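Membrane protein, putative (Geobacter sulfurreducens PCA, PDB 2QYB) is of uncertain function, possibly combining transmembrane solute transport with phosphatase activity, and is represented here by its GAF domain. Local coordinates at residues Leu30-Ile40 / Val51-Ile59; Asn82-Met93 / Gln103-Pro114. All coordinates share one frame; numbering follows the deposited sequence.

Contact 1 (Leu30-Ile40 / Val51-Ile59)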
loop_
_atom_site.group_PDB
_atom_site.type_symbol
_atom_site.label_atom_id
_atom_site.label_comp_id
_atom_site.label_asym_id
_atom_site.label_seq_id
_atom_site.Cartn_x
_atom_site.Cartn_y
_atom_site.Cartn_z
ATOM N N LEU A 30 -2.508 8.303 -11.324
ATOM C CA LEU A 30 -2.099 7.397 -12.410
ATOM C C LEU A 30 -3.291 7.116 -13.307
ATOM O O LEU A 30 -3.142 7.091 -14.504
ATOM C CB LEU A 30 -1.404 6.107 -11.897
ATOM C CG LEU A 30 0.128 6.236 -11.893
ATOM C CD1 LEU A 30 0.522 7.505 -11.142
ATOM C CD2 LEU A 30 0.911 4.987 -11.319
ATOM N N LYS A 31 -4.483 6.986 -12.736
ATOM C CA LYS A 31 -5.720 6.922 -13.532
ATOM C C LYS A 31 -5.903 8.129 -14.476
ATOM O O LYS A 31 -6.276 7.958 -15.624
ATOM C CB LYS A 31 -6.946 6.830 -12.621
ATOM C CG LYS A 31 -7.439 5.430 -12.317
ATOM C CD LYS A 31 -8.755 5.102 -13.037
ATOM C CE LYS A 31 -9.950 6.040 -12.630
ATOM N NZ LYS A 31 -10.077 6.350 -11.141
ATOM N N GLU A 32 -5.693 9.342 -13.972
ATOM C CA GLU A 32 -6.086 10.548 -14.717
ATOM C C GLU A 32 -5.017 10.935 -15.765
ATOM O O GLU A 32 -5.314 11.597 -16.771
ATOM C CB GLU A 32 -6.345 11.715 -13.746
ATOM C CG GLU A 32 -6.872 13.013 -14.442
ATOM C CD GLU A 32 -7.310 14.134 -13.482
ATOM O OE1 GLU A 32 -7.550 13.820 -12.312
ATOM O OE2 GLU A 32 -7.415 15.325 -13.896
ATOM N N PHE A 33 -3.763 10.556 -15.527
ATOM C CA PHE A 33 -2.668 11.022 -16.384
ATOM C C PHE A 33 -1.807 9.904 -16.901
ATOM O O PHE A 33 -1.788 8.794 -16.351
ATOM C CB PHE A 33 -1.806 12.041 -15.654
ATOM C CG PHE A 33 -2.559 13.274 -15.203
ATOM C CD1 PHE A 33 -2.883 14.282 -16.108
ATOM C CD2 PHE A 33 -2.917 13.439 -13.872
ATOM C CE1 PHE A 33 -3.552 15.428 -15.715
ATOM C CE2 PHE A 33 -3.607 14.596 -13.460
ATOM C CZ PHE A 33 -3.930 15.582 -14.391
ATOM N N LYS A 34 -1.074 10.219 -17.974
ATOM C CA LYS A 34 -0.134 9.270 -18.624
ATOM C C LYS A 34 1.162 9.075 -17.850
ATOM O O LYS A 34 2.238 9.111 -18.443
ATOM C CB LYS A 34 0.189 9.729 -20.056
ATOM C CG LYS A 34 -1.049 9.878 -20.933
ATOM C CD LYS A 34 -0.706 10.451 -22.312
ATOM C CE LYS A 34 -2.009 10.792 -23.091
ATOM N NZ LYS A 34 -1.687 11.072 -24.528
ATOM N N LEU A 35 1.035 8.874 -16.533
ATOM C CA LEU A 35 2.123 8.494 -15.654
ATOM C C LEU A 35 2.004 6.990 -15.456
ATOM O O LEU A 35 0.888 6.443 -15.437
ATOM C CB LEU A 35 1.983 9.179 -14.304
ATOM C CG LEU A 35 2.279 10.663 -14.313
ATOM C CD1 LEU A 35 1.847 11.253 -12.991
ATOM C CD2 LEU A 35 3.772 10.935 -14.626
ATOM N N ASP A 36 3.135 6.328 -15.297
ATOM C CA ASP A 36 3.146 4.895 -15.113
ATOM C C ASP A 36 3.668 4.528 -13.745
ATOM O O ASP A 36 3.487 3.400 -13.314
ATOM C CB ASP A 36 4.034 4.245 -16.168
ATOM C CG ASP A 36 3.486 4.413 -17.541
ATOM O OD1 ASP A 36 2.516 3.701 -17.864
ATOM O OD2 ASP A 36 4.000 5.261 -18.299
ATOM N N LEU A 37 4.323 5.458 -13.056
ATOM C CA LEU A 37 4.793 5.176 -11.693
ATOM C C LEU A 37 4.854 6.485 -10.943
ATOM O O LEU A 37 5.129 7.506 -11.550
ATOM C CB LEU A 37 6.161 4.484 -11.712
ATOM C CG LEU A 37 6.818 4.140 -10.361
ATOM C CD1 LEU A 37 6.073 3.087 -9.517
ATOM C CD2 LEU A 37 8.253 3.657 -10.649
ATOM N N ALA A 38 4.541 6.418 -9.643
ATOM C CA ALA A 38 4.559 7.548 -8.740
ATOM C C ALA A 38 5.042 7.027 -7.397
ATOM O O ALA A 38 4.605 5.986 -6.955
ATOM C CB ALA A 38 3.133 8.203 -8.599
ATOM N N VAL A 39 5.909 7.775 -6.734
ATOM C CA VAL A 39 6.457 7.366 -5.452
ATOM C C VAL A 39 6.395 8.585 -4.517
ATOM O O VAL A 39 6.670 9.690 -4.942
ATOM C CB VAL A 39 7.944 6.793 -5.578
ATOM C CG1 VAL A 39 8.417 6.197 -4.294
ATOM C CG2 VAL A 39 8.070 5.750 -6.680
ATOM N N ILE A 40 5.969 8.382 -3.274
ATOM C CA ILE A 40 6.176 9.366 -2.189
ATOM C C ILE A 40 7.300 8.824 -1.259
ATOM O O ILE A 40 7.245 7.684 -0.820
ATOM C CB ILE A 40 4.888 9.595 -1.371
ATOM C CG1 ILE A 40 3.845 10.335 -2.205
ATOM C CG2 ILE A 40 5.172 10.356 -0.072
ATOM C CD1 ILE A 40 2.415 10.097 -1.733
ATOM N N VAL A 51 10.884 5.354 1.009
ATOM C CA VAL A 51 9.646 5.029 0.281
ATOM C C VAL A 51 8.497 4.638 1.220
ATOM O O VAL A 51 8.578 3.640 1.983
ATOM C CB VAL A 51 9.830 3.887 -0.720
ATOM C CG1 VAL A 51 8.497 3.596 -1.404
ATOM C CG2 VAL A 51 10.952 4.233 -1.717
ATOM N N ARG A 52 7.442 5.469 1.184
ATOM C CA ARG A 52 6.269 5.273 2.039
ATOM C C ARG A 52 4.985 5.008 1.253
ATOM O O ARG A 52 4.030 4.552 1.815
ATOM C CB ARG A 52 6.088 6.492 2.951
ATOM C CG ARG A 52 7.259 6.740 3.906
ATOM C CD ARG A 52 7.720 5.445 4.599
ATOM N NE ARG A 52 8.516 5.697 5.782
ATOM C CZ ARG A 52 8.947 4.758 6.607
ATOM N NH1 ARG A 52 8.653 3.496 6.380
ATOM N NH2 ARG A 52 9.676 5.079 7.673
ATOM N N SER A 53 4.960 5.289 -0.032
ATOM C CA SER A 53 3.782 5.065 -0.824
ATOM C C SER A 53 4.176 5.061 -2.269
ATOM O O SER A 53 5.092 5.725 -2.650
ATOM C CB SER A 53 2.758 6.182 -0.569
ATOM O OG SER A 53 1.612 6.006 -1.375
ATOM N N TYR A 54 3.467 4.317 -3.086
ATOM C CA TYR A 54 3.778 4.245 -4.525
ATOM C C TYR A 54 2.602 3.621 -5.277
ATOM O O TYR A 54 1.823 2.886 -4.703
ATOM C CB TYR A 54 5.054 3.429 -4.750
ATOM C CG TYR A 54 4.843 1.981 -4.547
ATOM C CD1 TYR A 54 5.204 1.349 -3.355
ATOM C CD2 TYR A 54 4.245 1.231 -5.550
ATOM C CE1 TYR A 54 4.964 -0.024 -3.191
ATOM C CE2 TYR A 54 3.997 -0.095 -5.401
ATOM C CZ TYR A 54 4.352 -0.723 -4.238
ATOM O OH TYR A 54 4.081 -2.061 -4.196
ATOM N N SER A 55 2.467 3.942 -6.546
ATOM C CA SER A 55 1.417 3.356 -7.382
ATOM C C SER A 55 2.036 3.060 -8.752
ATOM O O SER A 55 2.971 3.698 -9.122
ATOM C CB SER A 55 0.188 4.282 -7.489
ATOM O OG SER A 55 -0.876 3.685 -8.252
ATOM N N GLY A 56 1.511 2.079 -9.471
ATOM C CA GLY A 56 2.109 1.642 -10.721
ATOM C C GLY A 56 3.194 0.588 -10.490
ATOM O O GLY A 56 3.501 0.204 -9.353
ATOM N N LYS A 57 3.802 0.146 -11.574
ATOM C CA LYS A 57 4.826 -0.896 -11.511
ATOM C C LYS A 57 6.199 -0.311 -11.794
ATOM O O LYS A 57 6.304 0.687 -12.454
ATOM C CB LYS A 57 4.479 -2.060 -12.467
ATOM C CG LYS A 57 3.771 -1.670 -13.786
ATOM C CD LYS A 57 3.468 -2.891 -14.660
ATOM C CE LYS A 57 3.657 -2.585 -16.152
ATOM N NZ LYS A 57 2.697 -3.347 -17.011
ATOM N N GLY A 58 7.239 -0.932 -11.246
ATOM C CA GLY A 58 8.622 -0.425 -11.281
ATOM C C GLY A 58 9.268 -0.174 -9.918
ATOM O O GLY A 58 10.458 0.141 -9.847
ATOM N N ILE A 59 8.519 -0.293 -8.821
ATOM C CA ILE A 59 9.123 -0.052 -7.492
ATOM C C ILE A 59 10.273 -1.028 -7.128
ATOM O O ILE A 59 11.139 -0.705 -6.296
ATOM C CB ILE A 59 8.065 -0.095 -6.348
ATOM C CG1 ILE A 59 8.409 0.946 -5.242
ATOM C CG2 ILE A 59 7.887 -1.573 -5.767
ATOM C CD1 ILE A 59 8.372 2.392 -5.693
#
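Backbone hydrogen bonds join A38 to S55 and I40 to S53 and R52, and the strands run antiparallel, the axes of 37-40 and 51-56 lying at 167° to each other. S55 N reaches A38 O at 3.0 Å, while A38 N returns a longer bond to S55 O. At the other end I40 O takes a nearly straight bond from R52 N (3.0 Å, 172° at the hydrogen) and only a weak one from S53 N; R52 and S53 both face I40, a classic beta bulge.

Apolar contacts gather on the V39 and Y54 face. V39 CG1, held anti to the backbone N by a chi1 of -172°, reaches V51 CG1 at 3.9 Å, and CG2 turns to I59 CD1 at 3.5 Å. I59 CG1 also lies over one face of the Y54 ring, toward its rim. On the opposite face I40 CD1 meets S53 CB.

A separate methyl-to-polar contact comes from the helix end, where L30 CD2 packs 3.3 Å from S55 O and 3.8 Å from S55 OG. The polar ends look elsewhere: S53 OG bonds D23 and S55 OG bonds N27, both on helix 10-32, and R52 forms a salt bridge with D17 of the second subunit. G56 has a positive phi, and a CB there would clash with D36 O and L30 CD2. Together these features define a beta hairpin at one margin of the antiparallel GAF-domain sheet, backed by its N-terminal helix.

Contact 2 (Asn82-Met93 / Gln103-Pro114)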
loop_
_atom_site.group_PDB
_atom_site.type_symbol
_atom_site.label_atom_id
_atom_site.label_comp_id
_atom_site.label_asym_id
_atom_site.label_seq_id
_atom_site.Cartn_x
_atom_site.Cartn_y
_atom_site.Cartn_z
ATOM N N ASN A 82 14.980 22.406 -2.332
ATOM C CA ASN A 82 13.558 22.694 -2.254
ATOM C C ASN A 82 12.979 23.254 -3.564
ATOM O O ASN A 82 12.250 24.214 -3.596
ATOM C CB ASN A 82 13.260 23.598 -1.062
ATOM C CG ASN A 82 11.771 23.642 -0.715
ATOM O OD1 ASN A 82 11.047 22.702 -0.960
ATOM N ND2 ASN A 82 11.329 24.744 -0.159
ATOM N N ARG A 83 13.277 22.600 -4.667
ATOM C CA ARG A 83 12.817 23.091 -5.952
ATOM C C ARG A 83 12.668 21.901 -6.825
ATOM O O ARG A 83 13.482 21.002 -6.782
ATOM C CB ARG A 83 13.838 24.047 -6.570
ATOM C CG ARG A 83 13.512 25.566 -6.432
ATOM C CD ARG A 83 14.742 26.386 -6.842
ATOM N NE ARG A 83 15.750 25.460 -7.405
ATOM C CZ ARG A 83 16.225 25.450 -8.660
ATOM N NH1 ARG A 83 17.111 24.498 -8.992
ATOM N NH2 ARG A 83 15.863 26.372 -9.567
ATOM N N LEU A 84 11.625 21.902 -7.628
ATOM C CA LEU A 84 11.356 20.762 -8.446
ATOM C C LEU A 84 12.444 20.575 -9.488
ATOM O O LEU A 84 13.125 21.515 -9.872
ATOM C CB LEU A 84 9.964 20.852 -9.079
ATOM C CG LEU A 84 9.696 22.002 -10.005
ATOM C CD1 LEU A 84 10.165 21.668 -11.403
ATOM C CD2 LEU A 84 8.198 22.301 -9.959
ATOM N N GLN A 85 12.603 19.331 -9.892
ATOM C CA GLN A 85 13.545 18.930 -10.909
ATOM C C GLN A 85 12.790 18.041 -11.893
ATOM O O GLN A 85 12.008 17.145 -11.475
ATOM C CB GLN A 85 14.641 18.099 -10.253
ATOM C CG GLN A 85 15.325 18.757 -9.075
ATOM C CD GLN A 85 16.125 19.974 -9.500
ATOM O OE1 GLN A 85 17.089 19.866 -10.277
ATOM N NE2 GLN A 85 15.722 21.150 -8.995
ATOM N N PHE A 86 12.972 18.248 -13.185
ATOM C CA PHE A 86 12.294 17.339 -14.150
ATOM C C PHE A 86 13.099 17.139 -15.427
ATOM O O PHE A 86 13.938 17.938 -15.733
ATOM C CB PHE A 86 10.858 17.829 -14.470
ATOM C CG PHE A 86 10.819 19.146 -15.136
ATOM C CD1 PHE A 86 10.794 19.240 -16.528
ATOM C CD2 PHE A 86 10.856 20.321 -14.381
ATOM C CE1 PHE A 86 10.788 20.499 -17.147
ATOM C CE2 PHE A 86 10.851 21.589 -14.998
ATOM C CZ PHE A 86 10.823 21.670 -16.369
ATOM N N VAL A 87 12.835 16.038 -16.120
ATOM C CA VAL A 87 13.429 15.710 -17.421
ATOM C C VAL A 87 12.253 15.372 -18.352
ATOM O O VAL A 87 11.485 14.428 -18.096
ATOM C CB VAL A 87 14.491 14.536 -17.331
ATOM C CG1 VAL A 87 14.983 14.097 -18.691
ATOM C CG2 VAL A 87 15.656 14.939 -16.477
ATOM N N ASN A 88 12.077 16.178 -19.406
ATOM C CA ASN A 88 10.964 15.958 -20.340
ATOM C C ASN A 88 11.197 14.844 -21.361
ATOM O O ASN A 88 10.243 14.191 -21.794
ATOM C CB ASN A 88 10.513 17.269 -20.984
ATOM C CG ASN A 88 9.294 17.828 -20.300
ATOM O OD1 ASN A 88 9.191 19.004 -20.003
ATOM N ND2 ASN A 88 8.385 16.964 -20.005
ATOM N N ASP A 89 12.471 14.590 -21.675
ATOM C CA ASP A 89 12.857 13.525 -22.581
ATOM C C ASP A 89 14.174 12.877 -22.129
ATOM O O ASP A 89 15.235 13.465 -22.266
ATOM C CB ASP A 89 12.980 14.035 -24.031
ATOM C CG ASP A 89 13.042 12.888 -25.039
ATOM O OD1 ASP A 89 13.503 11.804 -24.630
ATOM O OD2 ASP A 89 12.627 13.072 -26.227
ATOM N N THR A 90 14.089 11.643 -21.628
ATOM C CA THR A 90 15.260 10.944 -21.162
ATOM C C THR A 90 16.369 10.750 -22.237
ATOM O O THR A 90 17.506 10.506 -21.874
ATOM C CB THR A 90 14.895 9.577 -20.537
ATOM O OG1 THR A 90 14.114 8.841 -21.472
ATOM C CG2 THR A 90 14.111 9.754 -19.180
ATOM N N GLN A 91 16.062 10.867 -23.531
ATOM C CA GLN A 91 17.124 10.739 -24.520
ATOM C C GLN A 91 18.163 11.863 -24.408
ATOM O O GLN A 91 19.260 11.706 -24.890
ATOM C CB GLN A 91 16.589 10.579 -25.961
ATOM C CG GLN A 91 16.227 11.869 -26.653
ATOM C CD GLN A 91 15.747 11.700 -28.131
ATOM O OE1 GLN A 91 16.444 11.108 -28.969
ATOM N NE2 GLN A 91 14.574 12.283 -28.451
ATOM N N TYR A 92 17.829 12.961 -23.726
ATOM C CA TYR A 92 18.661 14.174 -23.699
ATOM C C TYR A 92 19.232 14.512 -22.342
ATOM O O TYR A 92 19.758 15.593 -22.134
ATOM C CB TYR A 92 17.853 15.385 -24.246
ATOM C CG TYR A 92 17.351 15.169 -25.657
ATOM C CD1 TYR A 92 18.178 14.598 -26.639
ATOM C CD2 TYR A 92 16.063 15.559 -26.024
ATOM C CE1 TYR A 92 17.721 14.391 -27.928
ATOM C CE2 TYR A 92 15.595 15.371 -27.304
ATOM C CZ TYR A 92 16.432 14.771 -28.250
ATOM O OH TYR A 92 15.982 14.575 -29.516
HETATM N N MSE A 93 19.174 13.579 -21.425
HETATM C CA MSE A 93 19.876 13.703 -20.144
HETATM C C MSE A 93 21.371 13.705 -20.317
HETATM O O MSE A 93 21.908 13.058 -21.218
HETATM C CB MSE A 93 19.550 12.504 -19.272
HETATM C CG MSE A 93 18.118 12.421 -18.814
HETATM SE SE MSE A 93 17.851 10.723 -17.938
HETATM C CE MSE A 93 18.585 11.225 -16.227
ATOM N N GLN A 103 16.269 4.366 -19.486
ATOM C CA GLN A 103 15.707 3.982 -20.794
ATOM C C GLN A 103 15.541 2.442 -20.900
ATOM O O GLN A 103 14.625 1.924 -21.529
ATOM C CB GLN A 103 16.594 4.488 -21.950
ATOM C CG GLN A 103 16.786 5.999 -22.054
ATOM C CD GLN A 103 17.488 6.421 -23.363
ATOM O OE1 GLN A 103 18.566 5.908 -23.730
ATOM N NE2 GLN A 103 16.870 7.350 -24.076
ATOM N N LYS A 104 16.443 1.717 -20.265
ATOM C CA LYS A 104 16.359 0.270 -20.206
ATOM C C LYS A 104 15.077 -0.149 -19.450
ATOM O O LYS A 104 14.486 -1.172 -19.750
ATOM C CB LYS A 104 17.677 -0.267 -19.580
ATOM C CG LYS A 104 17.774 -1.782 -19.294
ATOM C CD LYS A 104 17.619 -2.703 -20.533
ATOM C CE LYS A 104 17.267 -4.121 -20.057
ATOM N NZ LYS A 104 17.420 -5.189 -21.089
ATOM N N GLU A 105 14.640 0.647 -18.482
ATOM C CA GLU A 105 13.351 0.455 -17.829
ATOM C C GLU A 105 12.190 1.009 -18.668
ATOM O O GLU A 105 11.034 0.825 -18.291
ATOM C CB GLU A 105 13.303 1.189 -16.470
ATOM C CG GLU A 105 14.319 0.755 -15.433
ATOM C CD GLU A 105 13.707 -0.026 -14.274
ATOM O OE1 GLU A 105 12.691 -0.747 -14.467
ATOM O OE2 GLU A 105 14.261 0.056 -13.163
ATOM N N GLY A 106 12.475 1.726 -19.755
ATOM C CA GLY A 106 11.410 2.282 -20.607
ATOM C C GLY A 106 10.923 3.684 -20.237
ATOM O O GLY A 106 9.979 4.207 -20.833
ATOM N N ILE A 107 11.591 4.316 -19.277
ATOM C CA ILE A 107 11.238 5.686 -18.824
ATOM C C ILE A 107 11.538 6.790 -19.854
ATOM O O ILE A 107 12.697 6.990 -20.240
ATOM C CB ILE A 107 11.961 6.045 -17.497
ATOM C CG1 ILE A 107 11.556 5.034 -16.385
ATOM C CG2 ILE A 107 11.660 7.527 -17.106
ATOM C CD1 ILE A 107 12.586 4.899 -15.171
ATOM N N LYS A 108 10.498 7.520 -20.263
ATOM C CA LYS A 108 10.631 8.619 -21.242
ATOM C C LYS A 108 10.800 9.995 -20.608
ATOM O O LYS A 108 11.382 10.892 -21.184
ATOM C CB LYS A 108 9.396 8.638 -22.166
ATOM C CG LYS A 108 9.330 7.379 -22.977
ATOM C CD LYS A 108 8.386 7.424 -24.176
ATOM C CE LYS A 108 8.565 6.126 -25.010
ATOM N NZ LYS A 108 10.052 5.793 -25.303
ATOM N N SER A 109 10.280 10.140 -19.409
ATOM C CA SER A 109 9.925 11.446 -18.847
ATOM C C SER A 109 9.827 11.286 -17.297
ATOM O O SER A 109 9.328 10.255 -16.816
ATOM C CB SER A 109 8.591 11.798 -19.470
ATOM O OG SER A 109 8.169 13.097 -19.160
ATOM N N PHE A 110 10.344 12.225 -16.508
ATOM C CA PHE A 110 10.130 12.153 -15.054
ATOM C C PHE A 110 10.221 13.488 -14.359
ATOM O O PHE A 110 10.667 14.467 -14.943
ATOM C CB PHE A 110 11.051 11.107 -14.359
ATOM C CG PHE A 110 12.498 11.498 -14.315
ATOM C CD1 PHE A 110 12.985 12.294 -13.285
ATOM C CD2 PHE A 110 13.364 11.086 -15.310
ATOM C CE1 PHE A 110 14.318 12.682 -13.254
ATOM C CE2 PHE A 110 14.696 11.448 -15.275
ATOM C CZ PHE A 110 15.177 12.251 -14.242
ATOM N N ALA A 111 9.778 13.517 -13.103
ATOM C CA ALA A 111 9.785 14.748 -12.275
ATOM C C ALA A 111 9.913 14.408 -10.791
ATOM O O ALA A 111 9.401 13.384 -10.352
ATOM C CB ALA A 111 8.521 15.572 -12.514
ATOM N N HIS A 112 10.647 15.249 -10.052
ATOM C CA HIS A 112 10.729 15.185 -8.594
ATOM C C HIS A 112 10.255 16.502 -7.987
ATOM O O HIS A 112 10.774 17.553 -8.313
ATOM C CB HIS A 112 12.154 14.843 -8.138
ATOM C CG HIS A 112 12.620 13.497 -8.593
ATOM N ND1 HIS A 112 13.538 13.318 -9.611
ATOM C CD2 HIS A 112 12.288 12.261 -8.169
ATOM C CE1 HIS A 112 13.755 12.026 -9.787
ATOM N NE2 HIS A 112 13.014 11.362 -8.919
ATOM N N ILE A 113 9.281 16.413 -7.076
ATOM C CA ILE A 113 8.572 17.560 -6.545
ATOM C C ILE A 113 8.666 17.530 -5.048
ATOM O O ILE A 113 8.215 16.568 -4.420
ATOM C CB ILE A 113 7.078 17.546 -6.942
ATOM C CG1 ILE A 113 6.930 17.463 -8.478
ATOM C CG2 ILE A 113 6.325 18.771 -6.327
ATOM C CD1 ILE A 113 6.412 16.098 -8.890
ATOM N N PRO A 114 9.224 18.594 -4.449
ATOM C CA PRO A 114 9.337 18.623 -2.994
ATOM C C PRO A 114 7.978 18.622 -2.317
ATOM O O PRO A 114 6.976 19.158 -2.867
ATOM C CB PRO A 114 10.087 19.937 -2.719
ATOM C CG PRO A 114 10.747 20.287 -3.969
ATOM C CD PRO A 114 9.771 19.818 -5.045
#
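The F110 ring carries V87 over one face, a CH-pi contact with CB 4.1 Å from the centroid and 27° off the normal, while M93 CE and T90 CG2 stand at its edge. V87 CG2 also touches F110 CZ at 3.5 Å. The side chains of selenomethionine M93 and F110 cross at about a right angle, CE 4.0 Å from F110 CE2.

Paired bonds between V87 and F110 and between Q85 and H112 set the antiparallel register; H112 N to Q85 O is the shortest of the backbone bonds at 2.7 Å. Beyond the strand, T90 grips two successive carbonyls: its N bonds to K108 O, and OG1, placed between backbone N and carbonyl carbon (chi1 53°), donates to I107 O at 2.6 Å on a lone pair. D89 shapes this turn, its OD1 accepting from Q91 N (2.9 Å) in an Asx turn and its OD2 from Q91 NE2. With an alanine at D89 both acceptors go, and Q91 N and NE2 would probably be left without these mates, the turn around T90 freer to shift.

Strand 85-87 edges the sheet within this chain, and 109-115 pairs on its other side with 124-130. Helix 74-81 sends Y74 edge-to-face against F110, and M102 of helix 96-104 packs there too.

Contacts 1 and 2 secure the two margins of one five-stranded antiparallel sheet, with strand 124-130 bonded to both 37-43 and 109-115 between them; their centres lie 14 Å apart and their nearest atoms about 5 Å. Both are partly buried, contact 1 nearer the chain centre (8 Å against 11 Å). Contact 1 is a true hairpin of sequence-adjacent strands, whereas helix 96-104 separates the strands of contact 2. Their chemistry differs accordingly: aliphatic side chains and serines tied to helix 10-32 in contact 1, one phenylalanine ring packed by V87, T90 and M93 and an Asx turn in contact 2. Only contact 1 reaches the second subunit.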